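Local coordinates for hypothetical shikimate 5-dehydrogenase-like protein HI0607 (Haemophilus influenzae, PDB 1NPY) that oxidises shikimate to 3-dehydroshikimate with NADP(+) in vitro, though far less actively than classical shikimate dehydrogenases, so that its biological substrate may be another compound, at residues E193-I203 / E218-Q226; T6-G14 / I57-F66. One frame throughout, in Å; residues are numbered along the deposited sequence.

Interaction 1: residues E193-I203 / E218-Q226; sequences EMDLAFPKAFI and ETPFIRYAQ
A water (HOH 1) held by three backbone groups joins Asp195 and Ala197 to Phe221. It donates to Asp195 O at 2.8 Å and accepts from Phe221 N at 3.1 Å; a third bond, from Ala197 N, is weak. No direct hydrogen bond crosses between 193-203 and 218-226. The contact lies in the Rossmann-type NADP(+) domain, where the two segments lead into helices 200-205 and 220-227, which pack against its parallel sheet. Phe221 N lies in the first turn of helix 220-227, so the water takes up one N-H at the helix start. Another is capped by Thr219, whose OG1 accepts from Ile222 N and is also hydrogen-bonded to Asp211 OD2.

Pro220 sets its ring against the backbone of 193-195, with CG 3.5 Å from Asp195 O. Leu196 CD2 lies over the peptide that follows this proline. Deeper in, the Phe221 ring has CG anti to the backbone N (chi1 172°). There it takes Phe198 CD2 over one face, toward the rim, and Ile203 CD1 at its edge. The two side chains of Phe198 and Phe221 point the same way, and their rings are oblique, planes at 41°. Leu179 of the central strand 178-181 touches both rings.

Tyr224 points toward the start of helix 200-205. Ile203 meets its edge, and CG2 of the same isoleucine reaches on to Ala225. Tyr224 OH is hydrogen-bonded to Asp204 OD1, just past the first segment, which ties the far end of the ring to helix 200-205. The Lys200 chain crosses the ring at about a right angle and bends at chi3 and chi4, its amine leading away. Its CG sits over the ring centre in a CH-pi contact, 3.7 Å from the Tyr224 centroid and 9° off the normal.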
# COMPACT_ATOMS: atom_id res chain seq x y z
N GLU A 193 20.17 0.77 -3.56
CA GLU A 193 19.56 0.12 -4.72
C GLU A 193 20.05 -1.31 -4.97
O GLU A 193 19.28 -2.19 -5.31
CB GLU A 193 19.76 0.97 -5.97
CG GLU A 193 18.99 0.48 -7.19
CD GLU A 193 19.12 1.34 -8.43
OE1 GLU A 193 19.53 2.52 -8.38
OE2 GLU A 193 18.78 0.80 -9.50
N MET A 194 21.35 -1.53 -4.82
CA MET A 194 21.96 -2.82 -5.16
C MET A 194 22.21 -3.66 -3.91
O MET A 194 23.01 -4.60 -3.93
CB MET A 194 23.29 -2.60 -5.90
CG MET A 194 23.17 -1.79 -7.16
SD MET A 194 21.90 -2.43 -8.24
CE MET A 194 21.85 -1.10 -9.46
N ASP A 195 21.54 -3.33 -2.81
CA ASP A 195 21.70 -4.10 -1.58
C ASP A 195 20.58 -5.14 -1.43
O ASP A 195 19.49 -4.93 -1.98
CB ASP A 195 21.70 -3.17 -0.36
CG ASP A 195 22.89 -2.23 -0.30
OD1 ASP A 195 23.87 -2.47 -1.04
OD2 ASP A 195 22.85 -1.21 0.42
N LEU A 196 20.87 -6.23 -0.72
CA LEU A 196 19.86 -7.23 -0.34
C LEU A 196 19.09 -6.84 0.91
O LEU A 196 19.68 -6.54 1.95
CB LEU A 196 20.55 -8.56 0.01
CG LEU A 196 21.09 -9.36 -1.17
CD1 LEU A 196 22.01 -10.45 -0.65
CD2 LEU A 196 19.98 -9.96 -2.01
N ALA A 197 17.77 -6.97 0.86
CA ALA A 197 16.92 -6.66 2.00
C ALA A 197 17.01 -7.73 3.09
O ALA A 197 16.78 -7.43 4.26
CB ALA A 197 15.50 -6.43 1.53
N PHE A 198 17.40 -8.94 2.71
CA PHE A 198 17.71 -10.04 3.62
C PHE A 198 18.95 -10.76 3.05
O PHE A 198 19.14 -10.80 1.83
CB PHE A 198 16.57 -11.07 3.72
CG PHE A 198 15.34 -10.57 4.42
CD1 PHE A 198 15.16 -10.81 5.77
CD2 PHE A 198 14.38 -9.82 3.75
CE1 PHE A 198 14.05 -10.33 6.44
CE2 PHE A 198 13.26 -9.36 4.40
CZ PHE A 198 13.09 -9.60 5.76
N PRO A 199 19.77 -11.34 3.92
CA PRO A 199 20.90 -12.16 3.48
C PRO A 199 20.50 -13.40 2.65
O PRO A 199 19.46 -14.01 2.86
CB PRO A 199 21.58 -12.60 4.78
CG PRO A 199 21.14 -11.59 5.84
CD PRO A 199 19.75 -11.19 5.39
N LYS A 200 21.35 -13.78 1.71
CA LYS A 200 21.09 -14.97 0.89
C LYS A 200 20.76 -16.21 1.73
O LYS A 200 19.81 -16.94 1.44
CB LYS A 200 22.26 -15.26 -0.05
CG LYS A 200 22.42 -14.21 -1.14
CD LYS A 200 23.44 -14.57 -2.21
CE LYS A 200 24.84 -14.36 -1.71
NZ LYS A 200 25.18 -12.92 -1.53
N ALA A 201 21.50 -16.43 2.80
CA ALA A 201 21.29 -17.61 3.64
C ALA A 201 19.88 -17.63 4.22
O ALA A 201 19.26 -18.68 4.42
CB ALA A 201 22.31 -17.64 4.76
N PHE A 202 19.39 -16.43 4.53
CA PHE A 202 18.03 -16.31 5.03
C PHE A 202 16.97 -16.61 3.98
O PHE A 202 16.00 -17.34 4.22
CB PHE A 202 17.87 -14.88 5.55
CG PHE A 202 17.31 -14.84 6.92
CD1 PHE A 202 18.13 -15.04 8.01
CD2 PHE A 202 15.96 -14.62 7.11
CE1 PHE A 202 17.60 -15.01 9.29
CE2 PHE A 202 15.43 -14.61 8.37
CZ PHE A 202 16.25 -14.80 9.47
N ILE A 203 17.15 -16.02 2.80
CA ILE A 203 16.26 -16.26 1.66
C ILE A 203 16.25 -17.74 1.30
O ILE A 203 15.20 -18.29 1.02
CB ILE A 203 16.68 -15.41 0.44
CG1 ILE A 203 16.72 -13.93 0.85
CG2 ILE A 203 15.77 -15.69 -0.75
CD1 ILE A 203 17.40 -12.97 -0.12
N GLU A 218 12.30 -6.23 -9.86
CA GLU A 218 13.36 -7.19 -9.61
C GLU A 218 14.44 -6.51 -8.76
O GLU A 218 15.52 -6.15 -9.26
CB GLU A 218 13.93 -7.71 -10.93
CG GLU A 218 12.93 -8.50 -11.77
CD GLU A 218 12.71 -9.90 -11.24
OE1 GLU A 218 13.62 -10.46 -10.60
OE2 GLU A 218 11.59 -10.45 -11.39
N THR A 219 14.12 -6.31 -7.47
CA THR A 219 15.15 -5.92 -6.50
C THR A 219 16.15 -7.06 -6.29
O THR A 219 15.87 -8.19 -6.68
CB THR A 219 14.55 -5.60 -5.13
OG1 THR A 219 13.78 -6.73 -4.70
CG2 THR A 219 13.59 -4.40 -5.16
N PRO A 220 17.33 -6.83 -5.70
CA PRO A 220 18.23 -7.95 -5.42
C PRO A 220 17.60 -9.06 -4.58
O PRO A 220 17.81 -10.25 -4.86
CB PRO A 220 19.44 -7.28 -4.75
CG PRO A 220 19.42 -5.92 -5.31
CD PRO A 220 17.94 -5.55 -5.28
N PHE A 221 16.76 -8.69 -3.63
CA PHE A 221 16.01 -9.62 -2.78
C PHE A 221 15.09 -10.51 -3.62
O PHE A 221 15.16 -11.74 -3.52
CB PHE A 221 15.22 -8.77 -1.79
CG PHE A 221 14.22 -9.51 -0.93
CD1 PHE A 221 14.47 -10.73 -0.34
CD2 PHE A 221 13.04 -8.86 -0.60
CE1 PHE A 221 13.55 -11.36 0.49
CE2 PHE A 221 12.11 -9.47 0.24
CZ PHE A 221 12.36 -10.70 0.80
N ILE A 222 14.25 -9.89 -4.44
CA ILE A 222 13.30 -10.63 -5.29
C ILE A 222 14.02 -11.50 -6.30
O ILE A 222 13.67 -12.66 -6.52
CB ILE A 222 12.30 -9.69 -5.98
CG1 ILE A 222 11.36 -9.05 -4.95
CG2 ILE A 222 11.52 -10.32 -7.12
CD1 ILE A 222 10.37 -10.04 -4.32
N ARG A 223 15.03 -10.94 -6.96
CA ARG A 223 15.79 -11.68 -7.96
C ARG A 223 16.44 -12.93 -7.38
O ARG A 223 16.38 -14.00 -7.98
CB ARG A 223 16.91 -10.80 -8.54
CG ARG A 223 16.54 -9.94 -9.72
CD ARG A 223 17.57 -10.07 -10.86
NE ARG A 223 17.10 -9.60 -12.16
CZ ARG A 223 17.00 -8.32 -12.45
NH1 ARG A 223 17.37 -7.44 -11.53
NH2 ARG A 223 16.57 -7.90 -13.62
N TYR A 224 17.08 -12.79 -6.21
CA TYR A 224 17.67 -13.95 -5.55
C TYR A 224 16.63 -14.98 -5.13
O TYR A 224 16.80 -16.17 -5.36
CB TYR A 224 18.59 -13.56 -4.39
CG TYR A 224 19.32 -14.75 -3.82
CD1 TYR A 224 20.43 -15.27 -4.46
CD2 TYR A 224 18.88 -15.38 -2.67
CE1 TYR A 224 21.06 -16.41 -4.00
CE2 TYR A 224 19.53 -16.50 -2.18
CZ TYR A 224 20.63 -17.00 -2.84
OH TYR A 224 21.29 -18.11 -2.36
N ALA A 225 15.49 -14.53 -4.59
CA ALA A 225 14.41 -15.46 -4.26
C ALA A 225 13.97 -16.25 -5.49
O ALA A 225 13.68 -17.45 -5.41
CB ALA A 225 13.25 -14.68 -3.68
N GLN A 226 13.85 -15.57 -6.62
CA GLN A 226 13.48 -16.23 -7.87
C GLN A 226 14.54 -17.22 -8.34
O GLN A 226 14.22 -18.28 -8.89
CB GLN A 226 13.18 -15.22 -8.97
CG GLN A 226 11.93 -14.44 -8.71
CD GLN A 226 11.67 -13.37 -9.74
OE1 GLN A 226 12.58 -12.95 -10.43
NE2 GLN A 226 10.45 -12.85 -9.75
O HOH W 1 17.04 -6.18 -1.90

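Interaction 2: residues T6-G14 / I57-F66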
# COMPACT_ATOMS: atom_id res chain seq x y z
N THR A 6 -20.12 14.86 -14.96
CA THR A 6 -18.91 14.05 -14.79
C THR A 6 -18.46 14.17 -13.34
O THR A 6 -18.40 15.28 -12.78
CB THR A 6 -17.79 14.61 -15.68
OG1 THR A 6 -18.18 14.54 -17.05
CG2 THR A 6 -16.50 13.80 -15.59
N GLN A 7 -18.15 13.04 -12.73
CA GLN A 7 -17.67 13.05 -11.36
C GLN A 7 -16.15 13.20 -11.34
O GLN A 7 -15.47 12.55 -12.12
CB GLN A 7 -18.13 11.80 -10.62
CG GLN A 7 -19.66 11.83 -10.51
CD GLN A 7 -20.38 10.59 -11.02
OE1 GLN A 7 -20.72 9.71 -10.21
NE2 GLN A 7 -20.68 10.53 -12.33
N LEU A 8 -15.62 14.03 -10.44
CA LEU A 8 -14.17 14.15 -10.27
C LEU A 8 -13.69 13.30 -9.11
O LEU A 8 -14.24 13.35 -7.99
CB LEU A 8 -13.78 15.61 -10.03
CG LEU A 8 -12.31 15.88 -9.72
CD1 LEU A 8 -11.39 15.50 -10.85
CD2 LEU A 8 -12.16 17.35 -9.36
N CYS A 9 -12.69 12.47 -9.37
CA CYS A 9 -11.95 11.79 -8.33
C CYS A 9 -10.53 12.33 -8.42
O CYS A 9 -10.13 12.89 -9.47
CB CYS A 9 -11.95 10.27 -8.46
SG CYS A 9 -13.59 9.59 -8.11
N MET A 10 -9.82 12.23 -7.31
CA MET A 10 -8.57 12.97 -7.20
C MET A 10 -7.60 12.40 -6.18
O MET A 10 -7.90 11.41 -5.49
CB MET A 10 -8.91 14.41 -6.82
CG MET A 10 -9.54 14.63 -5.46
SD MET A 10 -9.77 16.37 -5.10
CE MET A 10 -8.16 16.72 -4.42
N SER A 11 -6.42 13.01 -6.10
CA SER A 11 -5.50 12.68 -5.02
C SER A 11 -4.90 13.99 -4.47
O SER A 11 -4.90 15.02 -5.15
CB SER A 11 -4.37 11.77 -5.50
OG SER A 11 -3.52 12.39 -6.43
N LEU A 12 -4.42 13.90 -3.24
CA LEU A 12 -3.71 15.00 -2.58
C LEU A 12 -2.40 14.45 -2.05
O LEU A 12 -2.40 13.49 -1.29
CB LEU A 12 -4.52 15.56 -1.41
CG LEU A 12 -5.69 16.47 -1.73
CD1 LEU A 12 -6.51 16.65 -0.48
CD2 LEU A 12 -5.25 17.85 -2.27
N SER A 13 -1.28 15.09 -2.40
CA SER A 13 0.04 14.68 -1.93
C SER A 13 0.95 15.89 -1.96
O SER A 13 0.72 16.83 -2.73
CB SER A 13 0.76 13.70 -2.86
OG SER A 13 -0.09 13.05 -3.77
N GLY A 14 2.03 15.81 -1.20
CA GLY A 14 3.02 16.88 -1.19
C GLY A 14 3.82 16.87 -2.48
O GLY A 14 4.29 17.93 -2.93
N ILE A 57 -16.81 16.53 -4.80
CA ILE A 57 -15.81 15.65 -5.39
C ILE A 57 -16.05 14.25 -4.80
O ILE A 57 -16.24 14.10 -3.61
CB ILE A 57 -14.41 16.24 -5.08
CG1 ILE A 57 -14.25 17.53 -5.89
CG2 ILE A 57 -13.32 15.21 -5.25
CD1 ILE A 57 -12.99 18.34 -5.67
N ARG A 58 -16.05 13.21 -5.62
CA ARG A 58 -16.47 11.88 -5.21
C ARG A 58 -15.46 11.10 -4.39
O ARG A 58 -15.81 10.40 -3.44
CB ARG A 58 -16.75 11.09 -6.48
CG ARG A 58 -17.08 9.63 -6.29
CD ARG A 58 -18.18 9.32 -5.31
NE ARG A 58 -18.31 7.88 -5.13
CZ ARG A 58 -19.03 7.28 -4.19
NH1 ARG A 58 -19.67 8.00 -3.28
NH2 ARG A 58 -19.06 5.95 -4.12
N GLY A 59 -14.19 11.23 -4.75
CA GLY A 59 -13.19 10.32 -4.21
C GLY A 59 -11.86 11.05 -4.13
O GLY A 59 -11.57 11.85 -5.00
N CYS A 60 -11.11 10.83 -3.07
CA CYS A 60 -9.78 11.45 -2.95
C CYS A 60 -8.75 10.51 -2.31
O CYS A 60 -8.87 10.14 -1.14
CB CYS A 60 -9.92 12.76 -2.14
SG CYS A 60 -8.37 13.71 -1.98
N ALA A 61 -7.70 10.21 -3.06
CA ALA A 61 -6.56 9.49 -2.51
C ALA A 61 -5.74 10.47 -1.69
O ALA A 61 -5.70 11.67 -1.97
CB ALA A 61 -5.71 8.82 -3.58
N VAL A 62 -5.16 9.97 -0.61
CA VAL A 62 -4.36 10.76 0.31
C VAL A 62 -2.98 10.12 0.44
O VAL A 62 -2.83 8.94 0.75
CB VAL A 62 -5.04 10.92 1.68
CG1 VAL A 62 -4.30 11.92 2.55
CG2 VAL A 62 -6.48 11.37 1.50
N SER A 63 -1.97 10.93 0.16
CA SER A 63 -0.57 10.55 0.30
C SER A 63 0.15 11.40 1.34
O SER A 63 -0.40 12.33 1.92
CB SER A 63 0.17 10.68 -1.03
OG SER A 63 -0.26 9.67 -1.94
N MET A 64 1.41 11.07 1.58
CA MET A 64 2.25 11.90 2.44
C MET A 64 2.22 13.36 1.93
O MET A 64 2.23 13.56 0.72
CB MET A 64 3.67 11.31 2.44
CG MET A 64 3.75 10.10 3.37
SD MET A 64 5.44 9.66 3.86
CE MET A 64 5.82 11.09 4.94
N PRO A 65 2.21 14.35 2.81
CA PRO A 65 2.21 14.21 4.27
C PRO A 65 0.88 14.39 4.99
O PRO A 65 0.80 14.95 6.07
CB PRO A 65 3.11 15.37 4.68
CG PRO A 65 2.71 16.45 3.74
CD PRO A 65 2.39 15.76 2.43
N PHE A 66 -0.19 13.87 4.39
CA PHE A 66 -1.55 14.17 4.83
C PHE A 66 -2.32 12.98 5.37
O PHE A 66 -3.51 13.14 5.63
CB PHE A 66 -2.34 14.75 3.65
CG PHE A 66 -1.68 15.92 2.97
CD1 PHE A 66 -1.31 17.04 3.70
CD2 PHE A 66 -1.51 15.93 1.59
CE1 PHE A 66 -0.70 18.13 3.06
CE2 PHE A 66 -0.94 17.02 0.95
CZ PHE A 66 -0.55 18.12 1.69
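Met10 and Cys60 belong to two neighbouring parallel strands, 7-12 and 59-62, inside the mixed sheet of the substrate-binding domain. The strand axes approach to 4.2 Å at 17°. Hydrogen bonds run as a ladder from Arg58 N to Leu8 O at one end to Gly14 N to Met64 O at the other. The shortest is Ala61 N to Met10 O, 2.7 Å. Gly59 N, buried here, has no partner in the model.

On one face of the sheet, Met10, Leu12, Cys60 and Ile57 pack together. Met10 CG stands between its backbone N and carbonyl carbon (chi1 65°). With the bend at chi3 (-86°), this carries CE back to Cys60 SG while Met10 SD comes to 3.7 Å from Ile57 CG2. Met10 CG touches Cys60 SG too. Leu12, two residues further along the same strand as Met10, brings CD1 to 3.8 Å from Cys60 SG. On the reverse face, Ser11 CB rests on Ala61 CB, and Cys9 SG lies against CB and CG of Arg58.

Past the strands, the 63-66 turn contains a cis peptide before Pro65. Gly14 N donates to Met64 O in the carbonyl plane, on a lone pair. Phe66 turns its ring edge to Leu12 O, with Pro65 CD over one face.

Helix 45-55 packs on the Met10 and Leu12 face. Tyr250 of helix 235-251 touches Cys9 and Ala61 on the reverse face and accepts from Arg58 NE through its carbonyl, while Asp93 forms a salt bridge with Arg58. Strand 35-40 pairs with the other edge of strand 7-12.

Interactions 1 and 2 belong to the two domains of the enzyme. Their centres are about 34 Å apart, their nearest atoms about 19 Å, and they lie on opposite sides of the chain's centre. In the chain both segments of interaction 2 come before those of interaction 1. Interaction 1 lies near the probable NADP(+) site: the side chain of Phe198 is about 8 Å from Gly126, and that of Asp195 about 9 Å from the side chain of Ser184. Interaction 2 lies beside Lys67, the inferred proton donor/acceptor, whose side chain is about 4 Å from that of Val62. It also approaches the NADP(+) site, with the Met64 side chain about 7 Å from Gly129.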